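Hypothetical oxidoreductase ycnD (Bacillus subtilis, PDB 1ZCH) reduces FMN with NADH or NADPH as electron donor, and also acts on nitroaromatic compounds, quinones, chromates and azo dyes. Local coordinates at residues Gly43-Val48 against Ala111-Ile116; Glu62-Gln67 against Ile135-Gly140; Phe79-Asn84 against Tyr154-Ser159; Ile116-Ala121 against Ser159-Gly164. One frame throughout, in Å; residues are numbered along the deposited sequence.

Contact 1: residues Gly43-Val48 against Ala111-Ile116; sequences GQQVTV and AVDAGI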
loop_
_atom_site.group_PDB
_atom_site.type_symbol
_atom_site.label_atom_id
_atom_site.label_comp_id
_atom_site.label_asym_id
_atom_site.label_seq_id
_atom_site.Cartn_x
_atom_site.Cartn_y
_atom_site.Cartn_z
ATOM N N GLY A 43 -14.098 1.615 -1.453
ATOM C CA GLY A 43 -14.246 0.650 -2.528
ATOM C C GLY A 43 -13.660 -0.713 -2.205
ATOM O O GLY A 43 -13.966 -1.692 -2.886
ATOM N N GLN A 44 -12.804 -0.779 -1.187
ATOM C CA GLN A 44 -12.197 -2.042 -0.772
ATOM C C GLN A 44 -11.684 -2.811 -1.993
ATOM O O GLN A 44 -12.012 -3.979 -2.201
ATOM C CB GLN A 44 -13.240 -2.857 0.008
ATOM C CG GLN A 44 -13.748 -2.093 1.240
ATOM C CD GLN A 44 -15.072 -2.595 1.782
ATOM O OE1 GLN A 44 -15.160 -3.684 2.356
ATOM N NE2 GLN A 44 -16.117 -1.793 1.602
ATOM N N GLN A 45 -10.850 -2.136 -2.779
ATOM C CA GLN A 45 -10.297 -2.688 -4.007
ATOM C C GLN A 45 -9.152 -3.695 -3.851
ATOM O O GLN A 45 -8.204 -3.703 -4.643
ATOM C CB GLN A 45 -9.864 -1.537 -4.924
ATOM C CG GLN A 45 -11.019 -0.847 -5.659
ATOM C CD GLN A 45 -11.655 0.323 -4.908
ATOM O OE1 GLN A 45 -12.711 0.814 -5.308
ATOM N NE2 GLN A 45 -11.011 0.786 -3.838
ATOM N N VAL A 46 -9.245 -4.547 -2.837
ATOM C CA VAL A 46 -8.229 -5.564 -2.605
ATOM C C VAL A 46 -8.894 -6.864 -2.164
ATOM O O VAL A 46 -9.897 -6.858 -1.446
ATOM C CB VAL A 46 -7.187 -5.103 -1.532
ATOM C CG1 VAL A 46 -7.886 -4.716 -0.243
ATOM C CG2 VAL A 46 -6.171 -6.215 -1.268
ATOM N N THR A 47 -8.355 -7.980 -2.638
ATOM C CA THR A 47 -8.871 -9.291 -2.270
ATOM C C THR A 47 -7.696 -10.093 -1.742
ATOM O O THR A 47 -6.578 -9.977 -2.248
ATOM C CB THR A 47 -9.504 -10.011 -3.483
ATOM O OG1 THR A 47 -10.762 -9.394 -3.785
ATOM C CG2 THR A 47 -9.725 -11.497 -3.191
ATOM N N VAL A 48 -7.949 -10.889 -0.708
ATOM C CA VAL A 48 -6.907 -11.711 -0.117
ATOM C C VAL A 48 -7.266 -13.176 -0.292
ATOM O O VAL A 48 -8.324 -13.615 0.155
ATOM C CB VAL A 48 -6.754 -11.436 1.393
ATOM C CG1 VAL A 48 -5.625 -12.298 1.963
ATOM C CG2 VAL A 48 -6.465 -9.957 1.635
ATOM N N ALA A 111 -3.386 -0.802 -6.417
ATOM C CA ALA A 111 -2.064 -1.035 -5.839
ATOM C C ALA A 111 -1.933 -0.395 -4.460
ATOM O O ALA A 111 -1.361 -0.989 -3.546
ATOM C CB ALA A 111 -0.977 -0.499 -6.779
ATOM N N VAL A 112 -2.459 0.819 -4.307
ATOM C CA VAL A 112 -2.387 1.494 -3.013
ATOM C C VAL A 112 -3.278 0.784 -1.992
ATOM O O VAL A 112 -2.878 0.598 -0.841
ATOM C CB VAL A 112 -2.804 2.983 -3.126
ATOM C CG1 VAL A 112 -2.889 3.623 -1.731
ATOM C CG2 VAL A 112 -1.790 3.730 -3.982
ATOM N N ASP A 113 -4.480 0.389 -2.402
ATOM C CA ASP A 113 -5.378 -0.314 -1.488
ATOM C C ASP A 113 -4.698 -1.614 -1.041
ATOM O O ASP A 113 -4.733 -1.968 0.138
ATOM C CB ASP A 113 -6.719 -0.632 -2.174
ATOM C CG ASP A 113 -7.790 0.449 -1.948
ATOM O OD1 ASP A 113 -7.471 1.570 -1.491
ATOM O OD2 ASP A 113 -8.974 0.174 -2.245
ATOM N N ALA A 114 -4.072 -2.316 -1.983
ATOM C CA ALA A 114 -3.390 -3.572 -1.672
ATOM C C ALA A 114 -2.189 -3.364 -0.746
ATOM O O ALA A 114 -1.917 -4.193 0.122
ATOM C CB ALA A 114 -2.945 -4.261 -2.960
ATOM N N GLY A 115 -1.469 -2.262 -0.941
ATOM C CA GLY A 115 -0.322 -1.968 -0.092
ATOM C C GLY A 115 -0.791 -1.683 1.326
ATOM O O GLY A 115 -0.174 -2.108 2.311
ATOM N N ILE A 116 -1.885 -0.940 1.440
ATOM C CA ILE A 116 -2.441 -0.635 2.753
ATOM C C ILE A 116 -2.811 -1.957 3.418
ATOM O O ILE A 116 -2.534 -2.173 4.600
ATOM C CB ILE A 116 -3.705 0.242 2.632
ATOM C CG1 ILE A 116 -3.304 1.661 2.218
ATOM C CG2 ILE A 116 -4.480 0.250 3.952
ATOM C CD1 ILE A 116 -4.488 2.537 1.885
#
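A buried polar clasp between Asp113 and Gln45, backed by a small apolar contact, joins helix 104-127 to the loop leading into strand 46-51. OD2 of Asp113 takes two donors from the same residue: Gln45 N lies 3.0 Å from OD2, on its anti lone pair, while Gln45 NE2 stands 2.7 Å from OD2 and meets it on the syn side, 31° out of the carboxylate plane. Gln45 can offer both because its chain bends at chi2 (89°), which folds the amide back toward its own backbone N. The other amide atom, OE1, bonds Tyr228 OH of the second subunit, and Asp113 OD1 receives Ser40 N. One residue on, Val46 lays CG2 against the helix, 3.9 Å from Ala114 CA and 4.1 Å from Ala114 CB. An alanine in place of Asp113 removes the carboxylate and would probably leave Gln45 N and Ser40 N without this acceptor, the Gln45 amide held chiefly by its second-subunit partner. Three N-H donors on one buried carboxylate would be expected to favour its charged form; polar bonds and apolar packing together hold to the helix a loop that also reaches the partner subunit.

Contact 2: residues Glu62-Gln67 against Ile135-Gly140; sequences ELAGGQ and IGAVRG. With FMN (flavin mononucleotide), chain D.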
loop_
_atom_site.group_PDB
_atom_site.type_symbol
_atom_site.label_atom_id
_atom_site.label_comp_id
_atom_site.label_asym_id
_atom_site.label_seq_id
_atom_site.Cartn_x
_atom_site.Cartn_y
_atom_site.Cartn_z
ATOM N N GLU A 62 6.994 -22.191 -6.613
ATOM C CA GLU A 62 7.739 -22.410 -7.847
ATOM C C GLU A 62 7.536 -21.254 -8.820
ATOM O O GLU A 62 8.474 -20.817 -9.486
ATOM C CB GLU A 62 7.302 -23.727 -8.495
ATOM C CG GLU A 62 7.351 -24.914 -7.540
ATOM C CD GLU A 62 7.080 -26.241 -8.222
ATOM O OE1 GLU A 62 6.071 -26.348 -8.955
ATOM O OE2 GLU A 62 7.878 -27.184 -8.015
ATOM N N LEU A 63 6.307 -20.759 -8.898
ATOM C CA LEU A 63 5.988 -19.649 -9.787
ATOM C C LEU A 63 6.637 -18.355 -9.290
ATOM O O LEU A 63 6.865 -17.426 -10.069
ATOM C CB LEU A 63 4.470 -19.470 -9.874
ATOM C CG LEU A 63 3.683 -20.604 -10.547
ATOM C CD1 LEU A 63 2.188 -20.336 -10.446
ATOM C CD2 LEU A 63 4.103 -20.717 -12.002
ATOM N N ALA A 64 6.937 -18.303 -7.994
ATOM C CA ALA A 64 7.554 -17.126 -7.390
ATOM C C ALA A 64 9.081 -17.191 -7.391
ATOM O O ALA A 64 9.742 -16.465 -6.648
ATOM C CB ALA A 64 7.044 -16.946 -5.963
ATOM N N GLY A 65 9.641 -18.061 -8.224
ATOM C CA GLY A 65 11.087 -18.176 -8.295
ATOM C C GLY A 65 11.663 -19.195 -7.333
ATOM O O GLY A 65 12.866 -19.203 -7.072
ATOM N N GLY A 66 10.803 -20.055 -6.801
ATOM C CA GLY A 66 11.261 -21.074 -5.876
ATOM C C GLY A 66 11.863 -20.516 -4.601
ATOM O O GLY A 66 13.074 -20.587 -4.394
ATOM N N GLN A 67 11.015 -19.950 -3.749
ATOM C CA GLN A 67 11.454 -19.392 -2.476
ATOM C C GLN A 67 10.989 -20.365 -1.396
ATOM O O GLN A 67 9.803 -20.430 -1.069
ATOM C CB GLN A 67 10.846 -18.000 -2.282
ATOM C CG GLN A 67 11.272 -17.022 -3.373
ATOM C CD GLN A 67 10.837 -15.595 -3.100
ATOM O OE1 GLN A 67 11.071 -15.061 -2.019
ATOM N NE2 GLN A 67 10.215 -14.965 -4.091
ATOM N N ILE A 135 5.942 -11.231 -0.729
ATOM C CA ILE A 135 6.496 -11.889 -1.908
ATOM C C ILE A 135 6.063 -11.148 -3.172
ATOM O O ILE A 135 4.991 -11.399 -3.717
ATOM C CB ILE A 135 6.026 -13.362 -2.013
ATOM C CG1 ILE A 135 6.473 -14.156 -0.775
ATOM C CG2 ILE A 135 6.581 -13.993 -3.286
ATOM C CD1 ILE A 135 7.979 -14.328 -0.644
ATOM N N GLY A 136 6.903 -10.230 -3.635
ATOM C CA GLY A 136 6.573 -9.478 -4.833
ATOM C C GLY A 136 6.770 -10.301 -6.090
ATOM O O GLY A 136 6.275 -9.941 -7.160
ATOM N N ALA A 137 7.482 -11.418 -5.955
ATOM C CA ALA A 137 7.764 -12.298 -7.084
ATOM C C ALA A 137 6.521 -12.941 -7.698
ATOM O O ALA A 137 6.617 -13.614 -8.725
ATOM C CB ALA A 137 8.758 -13.377 -6.667
ATOM N N VAL A 138 5.360 -12.751 -7.075
ATOM C CA VAL A 138 4.135 -13.309 -7.634
ATOM C C VAL A 138 3.858 -12.635 -8.977
ATOM O O VAL A 138 3.100 -13.151 -9.798
ATOM C CB VAL A 138 2.912 -13.096 -6.707
ATOM C CG1 VAL A 138 3.102 -13.878 -5.416
ATOM C CG2 VAL A 138 2.715 -11.606 -6.417
ATOM N N ARG A 139 4.477 -11.477 -9.198
ATOM C CA ARG A 139 4.285 -10.759 -10.450
ATOM C C ARG A 139 5.204 -11.281 -11.560
ATOM O O ARG A 139 5.160 -10.785 -12.686
ATOM C CB ARG A 139 4.514 -9.254 -10.248
ATOM C CG ARG A 139 3.558 -8.607 -9.244
ATOM C CD ARG A 139 3.365 -7.117 -9.527
ATOM N NE ARG A 139 4.553 -6.309 -9.256
ATOM C CZ ARG A 139 4.822 -5.732 -8.087
ATOM N NH1 ARG A 139 3.987 -5.874 -7.064
ATOM N NH2 ARG A 139 5.916 -4.991 -7.944
ATOM N N GLY A 140 6.016 -12.288 -11.242
ATOM C CA GLY A 140 6.938 -12.856 -12.218
ATOM C C GLY A 140 6.278 -13.773 -13.236
ATOM O O GLY A 140 6.642 -13.769 -14.410
HETATM N N1 FMN D . 11.422 -10.892 0.274
HETATM C C2 FMN D . 11.671 -12.081 -0.306
HETATM O O2 FMN D . 12.396 -12.899 0.194
HETATM N N3 FMN D . 11.077 -12.448 -1.564
HETATM C C4 FMN D . 10.204 -11.590 -2.244
HETATM O O4 FMN D . 9.728 -11.942 -3.309
HETATM C C4A FMN D . 9.912 -10.297 -1.614
HETATM N N5 FMN D . 9.072 -9.406 -2.233
HETATM C C5A FMN D . 8.680 -8.282 -1.528
HETATM C C6 FMN D . 7.652 -7.463 -2.106
HETATM C C7 FMN D . 7.157 -6.343 -1.444
HETATM C C7M FMN D . 6.026 -5.548 -2.065
HETATM C C8 FMN D . 7.719 -5.951 -0.138
HETATM C C8M FMN D . 7.190 -4.774 0.644
HETATM C C9 FMN D . 8.765 -6.725 0.438
HETATM C C9A FMN D . 9.246 -7.897 -0.236
HETATM N N10 FMN D . 10.252 -8.814 0.328
HETATM C C10 FMN D . 10.558 -9.992 -0.306
HETATM C "C1'" FMN D . 10.904 -8.465 1.633
HETATM C "C2'" FMN D . 12.004 -7.360 1.479
HETATM O "O2'" FMN D . 13.188 -7.975 0.954
HETATM C "C3'" FMN D . 12.246 -6.753 2.870
HETATM O "O3'" FMN D . 11.026 -6.121 3.305
HETATM C "C4'" FMN D . 13.370 -5.690 2.839
HETATM O "O4'" FMN D . 14.629 -6.274 2.490
HETATM C "C5'" FMN D . 13.428 -5.025 4.207
HETATM O "O5'" FMN D . 13.935 -6.054 5.274
HETATM P P FMN D . 13.001 -6.332 6.462
HETATM O O1P FMN D . 13.029 -5.207 7.381
HETATM O O2P FMN D . 13.479 -7.520 7.143
HETATM O O3P FMN D . 11.633 -6.545 6.005
HETATM O O HOH W 1 3.939 -15.798 -10.253
HETATM O O HOH W 2 8.573 -15.200 -10.394
#
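NE2 of Gln67, lying 3.4 Å from Ala137 CB across the contact, spends its two hydrogens on different partners. One goes almost straight (177°) to Ala64 O at 3.0 Å, in the plane of that carbonyl; the other goes to FMN O4, 3.2 Å from NE2. OE1 of the same amide accepts from FMN N3 at 2.7 Å, so Gln67 matches a donor and an acceptor on the flavin pyrimidine, its chain extended beyond CG to reach them. From the other segment Gly136 N donates to FMN N5, 2.7 Å away. A leucine in place of Gln67, with no amide, would probably leave FMN N3 and O4 without these partners and Ala64 O without its side-chain donor. Beside the amide, Ala64 CB packs on both Ile135 CG2 and Ala137 CB, each at 4.0 Å. A water that donates to Leu63 O and Ala137 O ties the backbones farther out. Gly65, the C-prime residue of a Schellman motif, ends helix 54-63 and turns the chain toward Gln67. The opposing segment links strand 131-135 to helix 142-148; Ile135 packs on Trp69 and Ile70 of helix 68-72, and Val138 on Phe76 and Leu78 of strand 75-82.

Contact 3: residues Phe79-Asn84 against Tyr154-Ser159; sequences FCADFN and YVFPLS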
loop_
_atom_site.group_PDB
_atom_site.type_symbol
_atom_site.label_atom_id
_atom_site.label_comp_id
_atom_site.label_asym_id
_atom_site.label_seq_id
_atom_site.Cartn_x
_atom_site.Cartn_y
_atom_site.Cartn_z
ATOM N N PHE A 79 -2.333 -10.991 -2.016
ATOM C CA PHE A 79 -3.047 -9.722 -2.059
ATOM C C PHE A 79 -3.187 -9.317 -3.520
ATOM O O PHE A 79 -2.191 -9.169 -4.232
ATOM C CB PHE A 79 -2.273 -8.656 -1.275
ATOM C CG PHE A 79 -2.298 -8.869 0.210
ATOM C CD1 PHE A 79 -3.184 -8.155 1.013
ATOM C CD2 PHE A 79 -1.471 -9.824 0.806
ATOM C CE1 PHE A 79 -3.250 -8.388 2.391
ATOM C CE2 PHE A 79 -1.530 -10.065 2.179
ATOM C CZ PHE A 79 -2.420 -9.348 2.973
ATOM N N CYS A 80 -4.430 -9.155 -3.960
ATOM C CA CYS A 80 -4.725 -8.793 -5.343
ATOM C C CYS A 80 -5.522 -7.505 -5.435
ATOM O O CYS A 80 -6.366 -7.233 -4.586
ATOM C CB CYS A 80 -5.567 -9.883 -6.016
ATOM S SG CYS A 80 -4.945 -11.569 -5.888
ATOM N N ALA A 81 -5.249 -6.717 -6.469
ATOM C CA ALA A 81 -6.026 -5.511 -6.713
ATOM C C ALA A 81 -7.317 -6.136 -7.241
ATOM O O ALA A 81 -7.262 -7.108 -8.003
ATOM C CB ALA A 81 -5.365 -4.662 -7.791
ATOM N N ASP A 82 -8.470 -5.601 -6.853
ATOM C CA ASP A 82 -9.735 -6.186 -7.287
ATOM C C ASP A 82 -10.776 -5.161 -7.723
ATOM O O ASP A 82 -11.251 -4.361 -6.915
ATOM C CB ASP A 82 -10.318 -7.040 -6.148
ATOM C CG ASP A 82 -11.532 -7.862 -6.576
ATOM O OD1 ASP A 82 -12.409 -7.334 -7.292
ATOM O OD2 ASP A 82 -11.620 -9.041 -6.172
ATOM N N PHE A 83 -11.114 -5.179 -9.010
ATOM C CA PHE A 83 -12.144 -4.294 -9.544
ATOM C C PHE A 83 -13.260 -5.173 -10.111
ATOM O O PHE A 83 -14.114 -4.712 -10.875
ATOM C CB PHE A 83 -11.567 -3.365 -10.621
ATOM C CG PHE A 83 -10.963 -2.102 -10.066
ATOM C CD1 PHE A 83 -11.732 -0.953 -9.920
ATOM C CD2 PHE A 83 -9.634 -2.077 -9.644
ATOM C CE1 PHE A 83 -11.191 0.211 -9.357
ATOM C CE2 PHE A 83 -9.082 -0.923 -9.079
ATOM C CZ PHE A 83 -9.862 0.221 -8.936
ATOM N N ASN A 84 -13.244 -6.451 -9.731
ATOM C CA ASN A 84 -14.280 -7.389 -10.174
ATOM C C ASN A 84 -15.548 -7.125 -9.363
ATOM O O ASN A 84 -16.658 -7.131 -9.899
ATOM C CB ASN A 84 -13.830 -8.843 -9.983
ATOM C CG ASN A 84 -14.923 -9.842 -10.342
ATOM O OD1 ASN A 84 -15.523 -9.761 -11.417
ATOM N ND2 ASN A 84 -15.183 -10.788 -9.447
ATOM N N TYR A 154 -10.323 -8.252 -14.212
ATOM C CA TYR A 154 -10.322 -7.113 -13.285
ATOM C C TYR A 154 -9.668 -7.398 -11.936
ATOM O O TYR A 154 -9.792 -6.616 -10.994
ATOM C CB TYR A 154 -11.740 -6.577 -13.080
ATOM C CG TYR A 154 -12.371 -6.122 -14.375
ATOM C CD1 TYR A 154 -11.764 -5.142 -15.161
ATOM C CD2 TYR A 154 -13.555 -6.696 -14.835
ATOM C CE1 TYR A 154 -12.319 -4.748 -16.375
ATOM C CE2 TYR A 154 -14.119 -6.307 -16.048
ATOM C CZ TYR A 154 -13.500 -5.336 -16.811
ATOM O OH TYR A 154 -14.069 -4.944 -18.001
ATOM N N VAL A 155 -8.966 -8.523 -11.856
ATOM C CA VAL A 155 -8.251 -8.904 -10.645
ATOM C C VAL A 155 -6.821 -9.252 -11.055
ATOM O O VAL A 155 -6.610 -9.983 -12.025
ATOM C CB VAL A 155 -8.883 -10.148 -9.970
ATOM C CG1 VAL A 155 -8.059 -10.561 -8.741
ATOM C CG2 VAL A 155 -10.322 -9.851 -9.572
ATOM N N PHE A 156 -5.839 -8.708 -10.345
ATOM C CA PHE A 156 -4.450 -9.035 -10.650
ATOM C C PHE A 156 -3.603 -9.113 -9.387
ATOM O O PHE A 156 -3.784 -8.337 -8.444
ATOM C CB PHE A 156 -3.855 -8.057 -11.684
ATOM C CG PHE A 156 -3.709 -6.640 -11.206
ATOM C CD1 PHE A 156 -2.596 -6.250 -10.467
ATOM C CD2 PHE A 156 -4.654 -5.677 -11.550
ATOM C CE1 PHE A 156 -2.423 -4.915 -10.083
ATOM C CE2 PHE A 156 -4.493 -4.342 -11.172
ATOM C CZ PHE A 156 -3.374 -3.960 -10.438
ATOM N N PRO A 157 -2.678 -10.082 -9.344
ATOM C CA PRO A 157 -1.807 -10.271 -8.181
ATOM C C PRO A 157 -0.794 -9.153 -8.006
ATOM O O PRO A 157 -0.187 -8.689 -8.971
ATOM C CB PRO A 157 -1.145 -11.610 -8.474
ATOM C CG PRO A 157 -0.971 -11.552 -9.965
ATOM C CD PRO A 157 -2.318 -11.020 -10.424
ATOM N N LEU A 158 -0.622 -8.713 -6.766
ATOM C CA LEU A 158 0.344 -7.663 -6.472
ATOM C C LEU A 158 1.451 -8.183 -5.565
ATOM O O LEU A 158 2.633 -8.012 -5.858
ATOM C CB LEU A 158 -0.355 -6.463 -5.833
ATOM C CG LEU A 158 -1.094 -5.623 -6.878
ATOM C CD1 LEU A 158 -2.032 -4.640 -6.215
ATOM C CD2 LEU A 158 -0.060 -4.900 -7.739
ATOM N N SER A 159 1.076 -8.838 -4.474
ATOM C CA SER A 159 2.080 -9.364 -3.560
ATOM C C SER A 159 1.544 -10.450 -2.649
ATOM O O SER A 159 0.391 -10.416 -2.225
ATOM C CB SER A 159 2.652 -8.235 -2.696
ATOM O OG SER A 159 3.651 -8.714 -1.802
#
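Ala81 and Phe156 form the tight part of this antiparallel strand pair. Phe156 CG sits between its backbone N and carbonyl carbon (chi1 66°), which swings the ring over its neighbour: Ala81 CB lies over one ring face, 3.6 Å from the centroid, in a CH-pi contact. Leu158 CD1 closes on the same methyl, 3.7 Å from Ala81 CB. The backbones bond both ways here, Ala81 N to Phe156 O and Phe156 N to Ala81 O. Toward Ser159 a classic beta bulge sets two residues against one, and Phe79 O accepts from both Leu158 N (3.0 Å) and Ser159 N (3.3 Å). The far end is looser, with Tyr154 partly exposed. Its carbonyl O accepts from Phe83 N at 2.8 Å, but its ring leads away toward Met98 and Thr101, and mainly CB packs on Phe83 and Asn84. Here the strand gives way to helix 84-94 through an Asx turn, Asp82 OD1 to Asn84 N, while Asp82 OD2 bonds Thr47 OG1 of the same chain and Tyr187 OH of the second subunit. Strand 75-82 lies between strands 46-51 and 155-164; Phe156 packs on helix 236-242 and Pro157 on helix 142-148.

Contact 4: residues Ile116-Ala121 against Ser159-Gly164; sequences IALGTA and SGLVIG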
loop_
_atom_site.group_PDB
_atom_site.type_symbol
_atom_site.label_atom_id
_atom_site.label_comp_id
_atom_site.label_asym_id
_atom_site.label_seq_id
_atom_site.Cartn_x
_atom_site.Cartn_y
_atom_site.Cartn_z
ATOM N N ILE A 116 -1.885 -0.940 1.440
ATOM C CA ILE A 116 -2.441 -0.635 2.753
ATOM C C ILE A 116 -2.811 -1.957 3.418
ATOM O O ILE A 116 -2.534 -2.173 4.600
ATOM C CB ILE A 116 -3.705 0.242 2.632
ATOM C CG1 ILE A 116 -3.304 1.661 2.218
ATOM C CG2 ILE A 116 -4.480 0.250 3.952
ATOM C CD1 ILE A 116 -4.488 2.537 1.885
ATOM N N ALA A 117 -3.431 -2.844 2.648
ATOM C CA ALA A 117 -3.843 -4.148 3.168
ATOM C C ALA A 117 -2.644 -4.983 3.621
ATOM O O ALA A 117 -2.652 -5.552 4.712
ATOM C CB ALA A 117 -4.644 -4.908 2.107
ATOM N N LEU A 118 -1.621 -5.057 2.774
ATOM C CA LEU A 118 -0.405 -5.821 3.076
ATOM C C LEU A 118 0.299 -5.279 4.324
ATOM O O LEU A 118 0.710 -6.045 5.203
ATOM C CB LEU A 118 0.551 -5.761 1.879
ATOM C CG LEU A 118 1.894 -6.485 1.978
ATOM C CD1 LEU A 118 1.672 -7.981 1.985
ATOM C CD2 LEU A 118 2.758 -6.097 0.785
ATOM N N GLY A 119 0.430 -3.958 4.398
ATOM C CA GLY A 119 1.076 -3.347 5.547
ATOM C C GLY A 119 0.292 -3.585 6.828
ATOM O O GLY A 119 0.872 -3.817 7.892
ATOM N N THR A 120 -1.032 -3.531 6.723
ATOM C CA THR A 120 -1.899 -3.744 7.872
ATOM C C THR A 120 -1.841 -5.199 8.329
ATOM O O THR A 120 -1.802 -5.475 9.528
ATOM C CB THR A 120 -3.358 -3.362 7.541
ATOM O OG1 THR A 120 -3.405 -1.988 7.131
ATOM C CG2 THR A 120 -4.251 -3.542 8.760
ATOM N N ALA A 121 -1.828 -6.126 7.373
ATOM C CA ALA A 121 -1.762 -7.554 7.693
ATOM C C ALA A 121 -0.431 -7.871 8.356
ATOM O O ALA A 121 -0.366 -8.655 9.308
ATOM C CB ALA A 121 -1.920 -8.391 6.423
ATOM N N SER A 159 1.076 -8.838 -4.474
ATOM C CA SER A 159 2.080 -9.364 -3.560
ATOM C C SER A 159 1.544 -10.450 -2.649
ATOM O O SER A 159 0.391 -10.416 -2.225
ATOM C CB SER A 159 2.652 -8.235 -2.696
ATOM O OG SER A 159 3.651 -8.714 -1.802
ATOM N N GLY A 160 2.395 -11.426 -2.359
ATOM C CA GLY A 160 1.993 -12.474 -1.452
ATOM C C GLY A 160 2.509 -12.070 -0.088
ATOM O O GLY A 160 3.236 -11.079 0.047
ATOM N N LEU A 161 2.108 -12.808 0.935
ATOM C CA LEU A 161 2.583 -12.550 2.281
ATOM C C LEU A 161 2.671 -13.905 2.957
ATOM O O LEU A 161 1.663 -14.587 3.137
ATOM C CB LEU A 161 1.626 -11.646 3.067
ATOM C CG LEU A 161 2.123 -11.308 4.484
ATOM C CD1 LEU A 161 3.420 -10.482 4.402
ATOM C CD2 LEU A 161 1.051 -10.540 5.247
ATOM N N VAL A 162 3.891 -14.300 3.293
ATOM C CA VAL A 162 4.123 -15.563 3.969
ATOM C C VAL A 162 3.854 -15.330 5.453
ATOM O O VAL A 162 4.239 -14.299 6.001
ATOM C CB VAL A 162 5.586 -16.026 3.768
ATOM C CG1 VAL A 162 5.875 -17.251 4.623
ATOM C CG2 VAL A 162 5.832 -16.340 2.298
ATOM N N ILE A 163 3.172 -16.274 6.093
ATOM C CA ILE A 163 2.875 -16.163 7.516
ATOM C C ILE A 163 3.098 -17.508 8.207
ATOM O O ILE A 163 2.717 -18.560 7.686
ATOM C CB ILE A 163 1.412 -15.711 7.764
ATOM C CG1 ILE A 163 1.167 -14.351 7.103
ATOM C CG2 ILE A 163 1.143 -15.612 9.267
ATOM C CD1 ILE A 163 -0.242 -13.814 7.300
ATOM N N GLY A 164 3.730 -17.465 9.376
ATOM C CA GLY A 164 3.988 -18.683 10.121
ATOM C C GLY A 164 4.736 -18.392 11.407
ATOM O O GLY A 164 5.020 -17.238 11.719
#
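Leu118 and Leu161 have nearly the same shape: in both, CG is anti to the backbone N (chi1 180° and -178°) and the second torsion is close to that of its partner. Each therefore sends its branched end across the gap between helix and strand, where the two side chains meet obliquely. CD1 of Leu118 lands on the side of the strand residue, 3.8 Å from Leu161 CB, and CD2 reaches the previous inward-facing position, 3.8 Å from Ser159 OG. One helical turn later Ala121 CB meets the CD2 branch of Leu161, at 3.9 Å. No hydrogen bond crosses, and the polar groups named here find partners within their own segment. Ser159 OG donates to Gly160 O at 3.0 Å, in the carbonyl plane and on a lone pair, so the hydroxyl beside the leucine methyl is not left without a partner. In the helix, Thr120 OG1 and Thr120 N approach Ile116 O from opposite faces, with OG1 2.7 Å from that oxygen. Helix 116-121 and strand 159-164 run nearly codirectional, 8° apart, with their axes 9.9 Å apart at closest approach, a spacing bridged by these apolar side chains. Beyond them, Ala121 also packs on Ile30 and Val34 of helix 24-36, and Leu118 on Ile116 of the second subunit. Ser159 borders one FMN and Ile116 the other of the dimer. A long helix packed on an antiparallel sheet and shared with the dimer interface, with flavin close by, is characteristic of the alpha+beta fold of the nitroreductase family.

In the fold
Helix 104-127 serves contacts 1 and 4 in succession, sharing Ile116, and packs on the sheet whose strands meet in contact 3. Contacts 1 and 3 have centres about 8 Å apart and are joined where Thr47 OG1 approaches Asp82 OD2 (2.6 Å) and where Ala114 CB touches Leu158 CD1 (3.4 Å). Phe79 carries contact 3 into contact 4: its CZ lies 3.6 Å from Ala121 CB. Contact 2, about 20 Å from contact 1 between centres, holds the flavin pyrimidine edge and N5 directly and joins contact 4 through Ile135 N and Gly160 O (2.8 Å). Ser159, common to contacts 3 and 4, has its side chain about 4 Å from a bound FMN, linking the sheet to the pocket.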